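Local atomic coordinates of cytochrome c552 (Thermochromatium tepidum, PDB entry 5ZE8), a protein that probably carries electrons at low redox potential through its five c-type hemes in a thermophilic purple sulfur photosynthetic bacterium. Residues 395-405 and 424-435; 317-325 and 342-353. One frame throughout, in Å; residues are numbered along the deposited sequence.

Interaction 1. Residues 395-405 and 424-435; sequences VALVRGELYYN and APVLIAVSEKPI. With HEC (heme c), chain F.
Leu-402 packs against Ile-428 and Ala-429 on the buried face of this strand pair, its CB 4.0 Å from Ala-429 CB and its CD2 beside Ile-428 CD1. Here the fit is close. With chi1 at 66°, Ile-428 CG1 sits between the backbone N and the carbonyl carbon, and the branched side chain can meet two neighbours: CG1 and CD1 pass at a slant across the Leu-402 side chain, while CG2 comes 3.8 Å from Tyr-404 CB. The small methyl of Ala-429 suits a place where Phe-287 of strand 285-294 also packs. Tyr-404 then carries its ring away from the partner strand to heme c (chain F), where OH donates to propionate oxygen O2A at 2.6 Å, near the ring plane; a long, flat side chain with a polar end is suited to reaching from the strand to the propionate.

Strands 397-405 and 426-434 are antiparallel neighbours in a larger sheet, and a classic beta bulge interrupts their register: Ile-428 and Ala-429 both face Leu-402. Leu-402 O takes Ile-428 N at 2.8 Å, while its bond from Ala-429 N is weak.

The other face, with Arg-399, Glu-401, Val-430 and Glu-432, is more open to solvent and held by charge. Arg-399, extended, grips Glu-401 OE2 side-on with NE and NH2, and its NH1 reaches Glu-432 OE2 at 2.8 Å from above that carboxylate, 60° out of its plane. Val-430 CG1 covers the guanidinium centre, 3.6 Å above it. Glu-401 OE1 receives Tyr-403 OH, whose ring bears Leu-427 CD1 over one face, 4.0 Å from the ring centroid.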
loop_
_atom_site.group_PDB
_atom_site.type_symbol
_atom_site.label_atom_id
_atom_site.label_comp_id
_atom_site.label_asym_id
_atom_site.label_seq_id
_atom_site.Cartn_x
_atom_site.Cartn_y
_atom_site.Cartn_z
ATOM N N VAL A 395 39.008 7.639 10.990
ATOM C CA VAL A 395 37.549 7.909 10.752
ATOM C C VAL A 395 37.223 9.306 11.255
ATOM O O VAL A 395 37.445 9.575 12.447
ATOM C CB VAL A 395 36.642 6.876 11.454
ATOM C CG1 VAL A 395 35.181 7.255 11.272
ATOM C CG2 VAL A 395 36.911 5.457 10.930
ATOM N N ALA A 396 36.717 10.140 10.341
ATOM C CA ALA A 396 36.260 11.478 10.583
ATOM C C ALA A 396 34.720 11.573 10.591
ATOM O O ALA A 396 34.173 12.472 11.221
ATOM C CB ALA A 396 36.893 12.417 9.576
ATOM N N LEU A 397 34.018 10.646 9.910
ATOM C CA LEU A 397 32.548 10.752 9.765
ATOM C C LEU A 397 31.981 9.342 9.734
ATOM O O LEU A 397 32.529 8.519 9.034
ATOM C CB LEU A 397 32.251 11.367 8.444
ATOM C CG LEU A 397 30.794 11.538 8.084
ATOM C CD1 LEU A 397 30.133 12.423 9.167
ATOM C CD2 LEU A 397 30.708 12.182 6.717
ATOM N N VAL A 398 30.869 9.113 10.436
ATOM C CA VAL A 398 30.096 7.851 10.311
ATOM C C VAL A 398 28.714 8.314 9.809
ATOM O O VAL A 398 28.128 9.256 10.362
ATOM C CB VAL A 398 29.998 7.113 11.627
ATOM C CG1 VAL A 398 29.200 5.864 11.507
ATOM C CG2 VAL A 398 31.378 6.670 12.142
ATOM N N ARG A 399 28.187 7.642 8.770
ATOM C CA ARG A 399 26.965 8.117 8.096
ATOM C C ARG A 399 26.111 6.877 7.903
ATOM O O ARG A 399 26.550 5.878 7.311
ATOM C CB ARG A 399 27.256 8.837 6.804
ATOM C CG ARG A 399 26.001 9.170 5.993
ATOM C CD ARG A 399 26.408 10.144 4.932
ATOM N NE ARG A 399 25.357 10.274 3.947
ATOM C CZ ARG A 399 24.727 11.374 3.604
ATOM N NH1 ARG A 399 24.962 12.580 4.155
ATOM N NH2 ARG A 399 23.809 11.271 2.661
ATOM N N GLY A 400 24.863 6.984 8.385
ATOM C CA GLY A 400 23.870 5.964 8.148
ATOM C C GLY A 400 22.820 6.415 7.190
ATOM O O GLY A 400 22.358 7.575 7.260
ATOM N N GLU A 401 22.392 5.490 6.324
ATOM C CA GLU A 401 21.413 5.780 5.337
ATOM C C GLU A 401 20.409 4.638 5.299
ATOM O O GLU A 401 20.799 3.482 5.294
ATOM C CB GLU A 401 22.012 5.940 3.942
ATOM C CG GLU A 401 22.924 7.136 3.783
ATOM C CD GLU A 401 23.623 7.242 2.428
ATOM O OE1 GLU A 401 23.563 6.351 1.554
ATOM O OE2 GLU A 401 24.231 8.313 2.153
ATOM N N LEU A 402 19.104 4.931 5.315
ATOM C CA LEU A 402 18.088 3.889 5.248
ATOM C C LEU A 402 17.348 4.013 3.919
ATOM O O LEU A 402 16.955 5.148 3.519
ATOM C CB LEU A 402 17.138 4.023 6.405
ATOM C CG LEU A 402 16.060 2.959 6.499
ATOM C CD1 LEU A 402 16.654 1.618 6.834
ATOM C CD2 LEU A 402 15.042 3.318 7.570
ATOM N N TYR A 403 17.307 2.926 3.158
ATOM C CA TYR A 403 16.758 2.883 1.790
ATOM C C TYR A 403 15.504 2.029 1.763
ATOM O O TYR A 403 15.448 0.983 2.383
ATOM C CB TYR A 403 17.690 2.344 0.722
ATOM C CG TYR A 403 18.813 3.342 0.461
ATOM C CD1 TYR A 403 18.662 4.361 -0.479
ATOM C CD2 TYR A 403 20.031 3.246 1.232
ATOM C CE1 TYR A 403 19.682 5.248 -0.687
ATOM C CE2 TYR A 403 21.049 4.128 0.978
ATOM C CZ TYR A 403 20.862 5.104 0.042
ATOM O OH TYR A 403 21.844 6.051 -0.253
ATOM N N TYR A 404 14.479 2.546 1.126
ATOM C CA TYR A 404 13.246 1.799 0.827
ATOM C C TYR A 404 13.200 1.379 -0.646
ATOM O O TYR A 404 13.618 2.086 -1.580
ATOM C CB TYR A 404 12.058 2.673 1.140
ATOM C CG TYR A 404 10.689 2.087 0.778
ATOM C CD1 TYR A 404 10.194 2.262 -0.479
ATOM C CD2 TYR A 404 9.888 1.351 1.691
ATOM C CE1 TYR A 404 8.931 1.779 -0.870
ATOM C CE2 TYR A 404 8.628 0.836 1.319
ATOM C CZ TYR A 404 8.175 1.067 0.044
ATOM O OH TYR A 404 6.928 0.630 -0.334
ATOM N N ASN A 405 12.606 0.210 -0.874
ATOM C CA ASN A 405 12.539 -0.318 -2.237
ATOM C C ASN A 405 11.181 -0.974 -2.483
ATOM O O ASN A 405 10.776 -1.836 -1.690
ATOM C CB ASN A 405 13.572 -1.392 -2.362
ATOM C CG ASN A 405 14.979 -0.894 -2.064
ATOM O OD1 ASN A 405 15.612 -0.354 -2.929
ATOM N ND2 ASN A 405 15.364 -0.933 -0.795
ATOM N N ALA A 424 14.589 2.425 -8.390
ATOM C CA ALA A 424 15.750 2.916 -7.627
ATOM C C ALA A 424 15.463 2.868 -6.145
ATOM O O ALA A 424 14.327 3.125 -5.710
ATOM C CB ALA A 424 16.053 4.322 -8.003
ATOM N N PRO A 425 16.471 2.504 -5.351
ATOM C CA PRO A 425 16.298 2.696 -3.918
ATOM C C PRO A 425 15.937 4.137 -3.565
ATOM O O PRO A 425 16.458 5.083 -4.226
ATOM C CB PRO A 425 17.651 2.340 -3.344
ATOM C CG PRO A 425 18.325 1.511 -4.364
ATOM C CD PRO A 425 17.834 2.029 -5.686
ATOM N N VAL A 426 15.055 4.292 -2.591
ATOM C CA VAL A 426 14.598 5.543 -2.092
ATOM C C VAL A 426 15.293 5.823 -0.791
ATOM O O VAL A 426 15.093 5.118 0.167
ATOM C CB VAL A 426 13.033 5.598 -1.902
ATOM C CG1 VAL A 426 12.633 6.963 -1.445
ATOM C CG2 VAL A 426 12.297 5.191 -3.208
ATOM N N LEU A 427 16.044 6.935 -0.725
ATOM C CA LEU A 427 16.669 7.326 0.553
ATOM C C LEU A 427 15.625 7.921 1.454
ATOM O O LEU A 427 15.062 9.013 1.168
ATOM C CB LEU A 427 17.833 8.360 0.307
ATOM C CG LEU A 427 18.553 8.841 1.561
ATOM C CD1 LEU A 427 19.241 7.670 2.248
ATOM C CD2 LEU A 427 19.621 9.901 1.196
ATOM N N ILE A 428 15.325 7.256 2.546
ATOM C CA ILE A 428 14.260 7.677 3.444
ATOM C C ILE A 428 14.709 8.201 4.823
ATOM O O ILE A 428 13.894 8.680 5.578
ATOM C CB ILE A 428 13.126 6.601 3.594
ATOM C CG1 ILE A 428 13.600 5.294 4.289
ATOM C CG2 ILE A 428 12.548 6.296 2.221
ATOM C CD1 ILE A 428 12.472 4.378 4.864
ATOM N N ALA A 429 16.012 8.056 5.180
ATOM C CA ALA A 429 16.541 8.555 6.424
ATOM C C ALA A 429 18.030 8.648 6.301
ATOM O O ALA A 429 18.674 7.800 5.674
ATOM C CB ALA A 429 16.212 7.692 7.614
ATOM N N VAL A 430 18.588 9.682 6.978
ATOM C CA VAL A 430 20.056 9.870 6.974
ATOM C C VAL A 430 20.425 10.354 8.354
ATOM O O VAL A 430 19.744 11.207 8.903
ATOM C CB VAL A 430 20.515 10.902 5.957
ATOM C CG1 VAL A 430 22.060 11.069 6.023
ATOM C CG2 VAL A 430 20.232 10.487 4.543
ATOM N N SER A 431 21.546 9.882 8.907
ATOM C CA SER A 431 22.097 10.402 10.151
ATOM C C SER A 431 23.605 10.417 10.009
ATOM O O SER A 431 24.180 9.407 9.616
ATOM C CB SER A 431 21.669 9.604 11.320
ATOM O OG SER A 431 21.981 10.215 12.568
ATOM N N GLU A 432 24.212 11.553 10.375
ATOM C CA GLU A 432 25.697 11.747 10.312
ATOM C C GLU A 432 26.221 12.048 11.688
ATOM O O GLU A 432 25.587 12.833 12.429
ATOM C CB GLU A 432 26.079 12.922 9.428
ATOM C CG GLU A 432 26.055 12.596 7.910
ATOM C CD GLU A 432 26.630 13.700 7.057
ATOM O OE1 GLU A 432 26.581 14.891 7.529
ATOM O OE2 GLU A 432 27.041 13.436 5.904
ATOM N N LYS A 433 27.314 11.420 12.054
ATOM C CA LYS A 433 28.055 11.827 13.245
ATOM C C LYS A 433 29.522 12.142 12.914
ATOM O O LYS A 433 30.211 11.275 12.394
ATOM C CB LYS A 433 27.900 10.785 14.355
ATOM C CG LYS A 433 26.493 10.699 14.909
ATOM C CD LYS A 433 26.082 11.985 15.651
ATOM C CE LYS A 433 24.687 11.903 16.268
ATOM N NZ LYS A 433 23.642 11.538 15.260
ATOM N N PRO A 434 29.967 13.413 13.108
ATOM C CA PRO A 434 31.447 13.578 13.147
ATOM C C PRO A 434 32.217 13.019 14.297
ATOM O O PRO A 434 31.769 13.074 15.423
ATOM C CB PRO A 434 31.585 15.100 13.003
ATOM C CG PRO A 434 30.748 15.305 11.807
ATOM C CD PRO A 434 29.478 14.478 12.179
ATOM N N ILE A 435 33.397 12.490 13.983
ATOM C CA ILE A 435 34.252 11.787 14.944
ATOM C C ILE A 435 35.494 12.661 15.130
ATOM O O ILE A 435 36.169 13.036 14.162
ATOM C CB ILE A 435 34.722 10.444 14.382
ATOM C CG1 ILE A 435 33.510 9.590 14.003
ATOM C CG2 ILE A 435 35.608 9.692 15.370
ATOM C CD1 ILE A 435 32.497 9.321 15.097
ATOM O OXT ILE A 435 35.801 12.952 16.277
HETATM FE FE HEC F . -0.483 2.400 7.018
HETATM C CHA HEC F . 2.047 2.728 4.860
HETATM C CHB HEC F . -2.159 0.354 4.849
HETATM C CHC HEC F . -2.966 1.910 9.341
HETATM C CHD HEC F . 0.904 4.829 8.998
HETATM N NA HEC F . -0.148 1.647 5.213
HETATM C C1A HEC F . 1.038 1.868 4.481
HETATM C C2A HEC F . 0.972 1.164 3.230
HETATM C C3A HEC F . -0.241 0.528 3.253
HETATM C C4A HEC F . -0.926 0.814 4.461
HETATM C CMA HEC F . -0.823 -0.410 2.191
HETATM C CAA HEC F . 2.085 1.083 2.158
HETATM C CBA HEC F . 3.113 0.009 2.500
HETATM C CGA HEC F . 4.228 -0.151 1.499
HETATM O O1A HEC F . 4.057 -0.809 0.445
HETATM O O2A HEC F . 5.333 0.419 1.760
HETATM N NB HEC F . -2.232 1.357 7.109
HETATM C C1B HEC F . -2.737 0.636 6.061
HETATM C C2B HEC F . -3.976 0.054 6.438
HETATM C C3B HEC F . -4.266 0.446 7.743
HETATM C C4B HEC F . -3.101 1.272 8.132
HETATM C CMB HEC F . -4.853 -0.888 5.601
HETATM C CAB HEC F . -5.331 0.065 8.688
HETATM C CBB HEC F . -5.470 -1.316 8.901
HETATM N NC HEC F . -0.938 3.208 8.823
HETATM C C1C HEC F . -1.983 2.826 9.606
HETATM C C2C HEC F . -2.031 3.731 10.716
HETATM C C3C HEC F . -0.977 4.602 10.640
HETATM C C4C HEC F . -0.252 4.222 9.444
HETATM C CMC HEC F . -3.134 3.753 11.772
HETATM C CAC HEC F . -0.516 5.736 11.543
HETATM C CBC HEC F . -0.331 5.437 12.909
HETATM N ND HEC F . 1.143 3.460 6.959
HETATM C C1D HEC F . 1.545 4.488 7.804
HETATM C C2D HEC F . 2.761 5.166 7.303
HETATM C C3D HEC F . 3.133 4.576 6.153
HETATM C C4D HEC F . 2.079 3.532 5.987
HETATM C CMD HEC F . 3.458 6.272 8.004
HETATM C CAD HEC F . 4.274 4.880 5.229
HETATM C CBD HEC F . 5.207 3.701 5.080
HETATM C CGD HEC F . 5.187 2.984 3.740
HETATM O O1D HEC F . 4.679 3.501 2.748
HETATM O O2D HEC F . 5.723 1.886 3.734
#

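Interaction 2. Residues 317-325 and 342-353. With HEC (heme c), chain C.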
loop_
_atom_site.group_PDB
_atom_site.type_symbol
_atom_site.label_atom_id
_atom_site.label_comp_id
_atom_site.label_asym_id
_atom_site.label_seq_id
_atom_site.Cartn_x
_atom_site.Cartn_y
_atom_site.Cartn_z
ATOM N N PRO A 317 4.729 -8.347 -0.867
ATOM C CA PRO A 317 5.758 -9.133 -0.221
ATOM C C PRO A 317 7.162 -8.744 -0.629
ATOM O O PRO A 317 8.109 -9.059 0.093
ATOM C CB PRO A 317 5.411 -10.561 -0.664
ATOM C CG PRO A 317 4.700 -10.380 -1.946
ATOM C CD PRO A 317 3.796 -9.207 -1.616
ATOM N N PHE A 318 7.247 -7.951 -1.716
ATOM C CA PHE A 318 8.562 -7.608 -2.228
ATOM C C PHE A 318 9.104 -6.266 -1.702
ATOM O O PHE A 318 10.208 -5.903 -2.070
ATOM C CB PHE A 318 8.695 -7.593 -3.689
ATOM C CG PHE A 318 7.432 -7.574 -4.384
ATOM C CD1 PHE A 318 6.707 -6.377 -4.465
ATOM C CD2 PHE A 318 6.930 -8.739 -4.893
ATOM C CE1 PHE A 318 5.470 -6.380 -5.119
ATOM C CE2 PHE A 318 5.658 -8.760 -5.523
ATOM C CZ PHE A 318 4.929 -7.577 -5.617
ATOM N N ARG A 319 8.305 -5.558 -0.898
ATOM C CA ARG A 319 8.816 -4.395 -0.297
ATOM C C ARG A 319 9.989 -4.758 0.642
ATOM O O ARG A 319 9.968 -5.748 1.381
ATOM C CB ARG A 319 7.760 -3.702 0.556
ATOM C CG ARG A 319 6.488 -3.293 -0.098
ATOM C CD ARG A 319 6.739 -2.432 -1.309
ATOM N NE ARG A 319 5.518 -1.767 -1.754
ATOM C CZ ARG A 319 5.012 -1.771 -2.975
ATOM N NH1 ARG A 319 3.902 -1.093 -3.210
ATOM N NH2 ARG A 319 5.589 -2.511 -3.956
ATOM N N ASN A 320 10.977 -3.882 0.626
ATOM C CA ASN A 320 12.135 -4.081 1.477
ATOM C C ASN A 320 12.891 -2.835 1.805
ATOM O O ASN A 320 12.906 -1.902 1.029
ATOM C CB ASN A 320 13.049 -5.128 0.851
ATOM C CG ASN A 320 13.671 -4.663 -0.439
ATOM O OD1 ASN A 320 14.751 -4.079 -0.411
ATOM N ND2 ASN A 320 12.962 -4.863 -1.578
ATOM N N LEU A 321 13.543 -2.807 2.949
ATOM C CA LEU A 321 14.485 -1.731 3.296
ATOM C C LEU A 321 15.856 -2.285 3.504
ATOM O O LEU A 321 16.052 -3.498 3.793
ATOM C CB LEU A 321 14.127 -1.094 4.623
ATOM C CG LEU A 321 12.698 -1.054 5.118
ATOM C CD1 LEU A 321 12.567 -0.525 6.545
ATOM C CD2 LEU A 321 11.880 -0.246 4.146
ATOM N N TYR A 322 16.836 -1.393 3.429
ATOM C CA TYR A 322 18.172 -1.795 3.861
ATOM C C TYR A 322 18.901 -0.610 4.422
ATOM O O TYR A 322 18.624 0.488 3.995
ATOM C CB TYR A 322 18.972 -2.450 2.755
ATOM C CG TYR A 322 19.289 -1.704 1.496
ATOM C CD1 TYR A 322 20.341 -0.809 1.436
ATOM C CD2 TYR A 322 18.535 -1.839 0.331
ATOM C CE1 TYR A 322 20.639 -0.126 0.262
ATOM C CE2 TYR A 322 18.854 -1.208 -0.861
ATOM C CZ TYR A 322 19.895 -0.302 -0.874
ATOM O OH TYR A 322 20.189 0.370 -2.030
ATOM N N LEU A 323 19.818 -0.907 5.378
ATOM C CA LEU A 323 20.638 0.067 6.056
ATOM C C LEU A 323 22.029 0.036 5.433
ATOM O O LEU A 323 22.596 -1.003 5.312
ATOM C CB LEU A 323 20.758 -0.254 7.521
ATOM C CG LEU A 323 21.899 0.445 8.255
ATOM C CD1 LEU A 323 21.588 1.972 8.362
ATOM C CD2 LEU A 323 22.021 -0.128 9.603
ATOM N N LYS A 324 22.551 1.184 5.042
ATOM C CA LYS A 324 23.974 1.342 4.723
ATOM C C LYS A 324 24.616 2.218 5.791
ATOM O O LYS A 324 24.200 3.322 5.975
ATOM C CB LYS A 324 24.133 1.993 3.400
ATOM C CG LYS A 324 23.622 1.180 2.261
ATOM C CD LYS A 324 24.563 0.016 1.894
ATOM C CE LYS A 324 25.847 0.435 1.182
ATOM N NZ LYS A 324 25.610 1.136 -0.076
ATOM N N LEU A 325 25.656 1.720 6.410
ATOM C CA LEU A 325 26.409 2.427 7.413
ATOM C C LEU A 325 27.862 2.456 6.950
ATOM O O LEU A 325 28.465 1.425 6.663
ATOM C CB LEU A 325 26.349 1.796 8.799
ATOM C CG LEU A 325 26.950 2.469 10.027
ATOM C CD1 LEU A 325 26.150 3.766 10.248
ATOM C CD2 LEU A 325 26.889 1.563 11.249
ATOM N N HIS A 342 25.012 -5.205 -1.490
ATOM C CA HIS A 342 23.596 -5.188 -0.967
ATOM C C HIS A 342 23.586 -5.935 0.350
ATOM O O HIS A 342 24.091 -7.086 0.410
ATOM C CB HIS A 342 22.654 -5.829 -1.951
ATOM C CG HIS A 342 21.209 -5.510 -1.720
ATOM N ND1 HIS A 342 20.482 -6.069 -0.697
ATOM C CD2 HIS A 342 20.348 -4.739 -2.425
ATOM C CE1 HIS A 342 19.237 -5.627 -0.754
ATOM N NE2 HIS A 342 19.134 -4.787 -1.772
ATOM N N PRO A 343 22.993 -5.357 1.394
ATOM C CA PRO A 343 22.909 -5.991 2.662
ATOM C C PRO A 343 22.245 -7.329 2.660
ATOM O O PRO A 343 22.558 -8.130 3.502
ATOM C CB PRO A 343 22.173 -4.960 3.545
ATOM C CG PRO A 343 22.549 -3.659 2.874
ATOM C CD PRO A 343 22.464 -3.974 1.457
ATOM N N SER A 344 21.326 -7.602 1.723
ATOM C CA SER A 344 20.751 -8.954 1.679
ATOM C C SER A 344 21.786 -10.063 1.629
ATOM O O SER A 344 21.576 -11.139 2.144
ATOM C CB SER A 344 19.767 -9.094 0.518
ATOM O OG SER A 344 20.364 -9.033 -0.759
ATOM N N LYS A 345 22.857 -9.777 0.928
ATOM C CA LYS A 345 24.028 -10.685 0.788
ATOM C C LYS A 345 25.162 -10.389 1.726
ATOM O O LYS A 345 25.870 -11.292 2.135
ATOM C CB LYS A 345 24.557 -10.553 -0.609
ATOM C CG LYS A 345 23.565 -10.980 -1.715
ATOM C CD LYS A 345 24.182 -11.133 -3.071
ATOM C CE LYS A 345 23.083 -11.610 -4.005
ATOM N NZ LYS A 345 23.670 -11.782 -5.343
ATOM N N ASP A 346 25.408 -9.134 2.019
ATOM C CA ASP A 346 26.564 -8.781 2.851
ATOM C C ASP A 346 26.353 -8.448 4.290
ATOM O O ASP A 346 27.301 -8.482 5.023
ATOM C CB ASP A 346 27.264 -7.612 2.200
ATOM C CG ASP A 346 27.903 -7.987 0.873
ATOM O OD1 ASP A 346 28.101 -9.164 0.565
ATOM O OD2 ASP A 346 28.268 -7.047 0.149
ATOM N N ASP A 347 25.114 -8.135 4.745
ATOM C CA ASP A 347 24.862 -7.844 6.134
ATOM C C ASP A 347 23.371 -8.103 6.434
ATOM O O ASP A 347 22.566 -7.162 6.479
ATOM C CB ASP A 347 25.193 -6.385 6.408
ATOM C CG ASP A 347 25.081 -6.012 7.858
ATOM O OD1 ASP A 347 25.060 -6.881 8.763
ATOM O OD2 ASP A 347 25.004 -4.787 8.180
ATOM N N PRO A 348 22.971 -9.371 6.535
ATOM C CA PRO A 348 21.519 -9.655 6.606
ATOM C C PRO A 348 20.711 -9.014 7.716
ATOM O O PRO A 348 19.493 -8.762 7.484
ATOM C CB PRO A 348 21.480 -11.194 6.664
ATOM C CG PRO A 348 22.753 -11.573 5.895
ATOM C CD PRO A 348 23.761 -10.610 6.330
ATOM N N ARG A 349 21.332 -8.616 8.816
ATOM C CA ARG A 349 20.653 -7.919 9.866
ATOM C C ARG A 349 20.274 -6.529 9.396
ATOM O O ARG A 349 19.361 -5.973 10.038
ATOM C CB ARG A 349 21.499 -7.822 11.149
ATOM C CG ARG A 349 21.741 -9.202 11.753
ATOM C CD ARG A 349 23.076 -9.399 12.514
ATOM N NE ARG A 349 23.576 -10.791 12.329
ATOM C CZ ARG A 349 24.491 -11.430 13.076
ATOM N NH1 ARG A 349 25.100 -10.848 14.121
ATOM N NH2 ARG A 349 24.804 -12.685 12.754
ATOM N N ALA A 350 20.922 -6.013 8.362
ATOM C CA ALA A 350 20.620 -4.708 7.826
ATOM C C ALA A 350 19.659 -4.773 6.597
ATOM O O ALA A 350 19.526 -3.788 5.892
ATOM C CB ALA A 350 21.932 -3.960 7.491
ATOM N N TYR A 351 19.041 -5.958 6.321
ATOM C CA TYR A 351 18.070 -6.131 5.261
ATOM C C TYR A 351 16.737 -6.482 5.931
ATOM O O TYR A 351 16.645 -7.429 6.705
ATOM C CB TYR A 351 18.530 -7.215 4.317
ATOM C CG TYR A 351 17.644 -7.409 3.128
ATOM C CD1 TYR A 351 17.270 -6.360 2.300
ATOM C CD2 TYR A 351 17.164 -8.690 2.820
ATOM C CE1 TYR A 351 16.489 -6.565 1.198
ATOM C CE2 TYR A 351 16.384 -8.866 1.701
ATOM C CZ TYR A 351 16.017 -7.783 0.909
ATOM O OH TYR A 351 15.206 -7.978 -0.215
ATOM N N PHE A 352 15.729 -5.653 5.679
ATOM C CA PHE A 352 14.455 -5.712 6.357
ATOM C C PHE A 352 13.434 -6.097 5.296
ATOM O O PHE A 352 13.009 -5.307 4.420
ATOM C CB PHE A 352 14.114 -4.314 6.887
ATOM C CG PHE A 352 15.118 -3.766 7.869
ATOM C CD1 PHE A 352 16.242 -3.127 7.419
ATOM C CD2 PHE A 352 14.950 -3.945 9.210
ATOM C CE1 PHE A 352 17.188 -2.608 8.301
ATOM C CE2 PHE A 352 15.903 -3.429 10.120
ATOM C CZ PHE A 352 16.983 -2.785 9.651
ATOM N N ALA A 353 13.068 -7.348 5.324
ATOM C CA ALA A 353 12.317 -7.973 4.191
ATOM C C ALA A 353 11.616 -9.258 4.645
ATOM O O ALA A 353 11.945 -9.842 5.677
ATOM C CB ALA A 353 13.218 -8.306 3.037
HETATM FE FE HEC C . -2.020 -6.727 -5.837
HETATM C CHA HEC C . 0.143 -4.204 -4.919
HETATM C CHB HEC C . 0.110 -7.590 -8.338
HETATM C CHC HEC C . -3.921 -9.388 -6.550
HETATM C CHD HEC C . -4.142 -5.884 -3.340
HETATM N NA HEC C . -0.273 -6.119 -6.508
HETATM C C1A HEC C . 0.483 -5.015 -6.000
HETATM C C2A HEC C . 1.781 -4.959 -6.618
HETATM C C3A HEC C . 1.795 -5.912 -7.548
HETATM C C4A HEC C . 0.556 -6.618 -7.463
HETATM C CMA HEC C . 2.912 -6.280 -8.472
HETATM C CAA HEC C . 2.820 -3.924 -6.403
HETATM C CBA HEC C . 2.414 -2.675 -7.234
HETATM C CGA HEC C . 3.288 -1.464 -7.147
HETATM O O1A HEC C . 3.110 -0.413 -7.868
HETATM O O2A HEC C . 4.266 -1.404 -6.333
HETATM N NB HEC C . -1.933 -8.167 -7.279
HETATM C C1B HEC C . -1.041 -8.309 -8.234
HETATM C C2B HEC C . -1.454 -9.365 -9.105
HETATM C C3B HEC C . -2.564 -9.972 -8.620
HETATM C C4B HEC C . -2.856 -9.179 -7.392
HETATM C CMB HEC C . -0.679 -9.758 -10.319
HETATM C CAB HEC C . -3.341 -11.130 -9.077
HETATM C CBB HEC C . -2.605 -12.275 -9.469
HETATM N NC HEC C . -3.683 -7.496 -5.082
HETATM C C1C HEC C . -4.351 -8.687 -5.454
HETATM C C2C HEC C . -5.486 -8.943 -4.639
HETATM C C3C HEC C . -5.589 -7.896 -3.753
HETATM C C4C HEC C . -4.463 -7.014 -4.064
HETATM C CMC HEC C . -6.428 -10.079 -4.806
HETATM C CAC HEC C . -6.594 -7.666 -2.699
HETATM C CBC HEC C . -6.754 -8.734 -1.773
HETATM N ND HEC C . -2.037 -5.316 -4.490
HETATM C C1D HEC C . -2.989 -5.068 -3.553
HETATM C C2D HEC C . -2.645 -3.960 -2.700
HETATM C C3D HEC C . -1.442 -3.538 -3.084
HETATM C C4D HEC C . -1.055 -4.391 -4.215
HETATM C CMD HEC C . -3.467 -3.473 -1.555
HETATM C CAD HEC C . -0.639 -2.362 -2.511
HETATM C CBD HEC C . 0.279 -2.980 -1.511
HETATM C CGD HEC C . 1.241 -1.983 -0.862
HETATM O O1D HEC C . 1.122 -0.793 -0.971
HETATM O O2D HEC C . 2.257 -2.428 -0.226
HETATM O O HOH W 1 16.710 -3.691 -2.355
#
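A water is held between Asn-320 and His-342, donating to Asn-320 OD1 at 2.8 Å and lying 2.7 Å from His-342 NE2 in the imidazole plane. It bridges strand 320-328 of an antiparallel sheet to the residue before helix 343-346, the helix that precedes the neighbouring strand 351-357. The two strands pair through both backbone bonds of Leu-321 with Phe-352, and Leu-323 N adds a bond to Ala-350 O. With chi1 at 67°, Asn-320 CG stands between the backbone N and the carbonyl carbon, which brings OD1 to the water and ND2 to Phe-318 O, 3.0 Å away and in the amide plane. With an alanine here, the water would probably lose its acceptor on this strand and the Phe-318 carbonyl its side-chain donor, leaving the loop before the strand freer to move.

Arg-319 lies in the same loop, between Phe-318 and the strand: NH1 and NH2 both donate to O2A of heme c (chain C), the NH2 bond being 2.9 Å, while NE serves a propionate of a second heme. A guanidinium, charged and with several N-H groups, is well matched to two carboxylates.

His-342 also caps helix 343-346 at its N-cap, ND1 accepting from Ser-344 N at 3.0 Å. Its ring meets that of Tyr-322 obliquely, centroids 4.7 Å apart and planes at 54°. Pro-343, a rigid residue fitting a helix start, lays CG against Tyr-322 CB. Tyr-351 is wedged between the CB atoms of Ala-353 and Ser-344 on opposite faces of its ring. Phe-352 turns its edge to the opposite backbone, CD1 3.6 Å from Leu-321 O.

How the interactions relate
From the N terminus the chain first meets interaction 2, where 342-353 returns to 317-325 and closes a 16-residue loop containing strand 334-337. Strands 371-375 and 383-391 follow, and only then does interaction 1 begin: 395-405 runs out, helices 409-414 and 420-423 turn the chain, and 424-435 comes back to end it. The two contacts are in series, neither enclosing nor crossing the other. They merge in space, because strands 320-328 and 397-405 are sheet neighbours, linked by probable bonds from Glu-401 N to Lys-324 O and Asn-405 N to Asn-320 O. At their heme-side end, Arg-319 NE and Tyr-404 OH hold the same propionate of heme c (chain F), tying sheet to hemes.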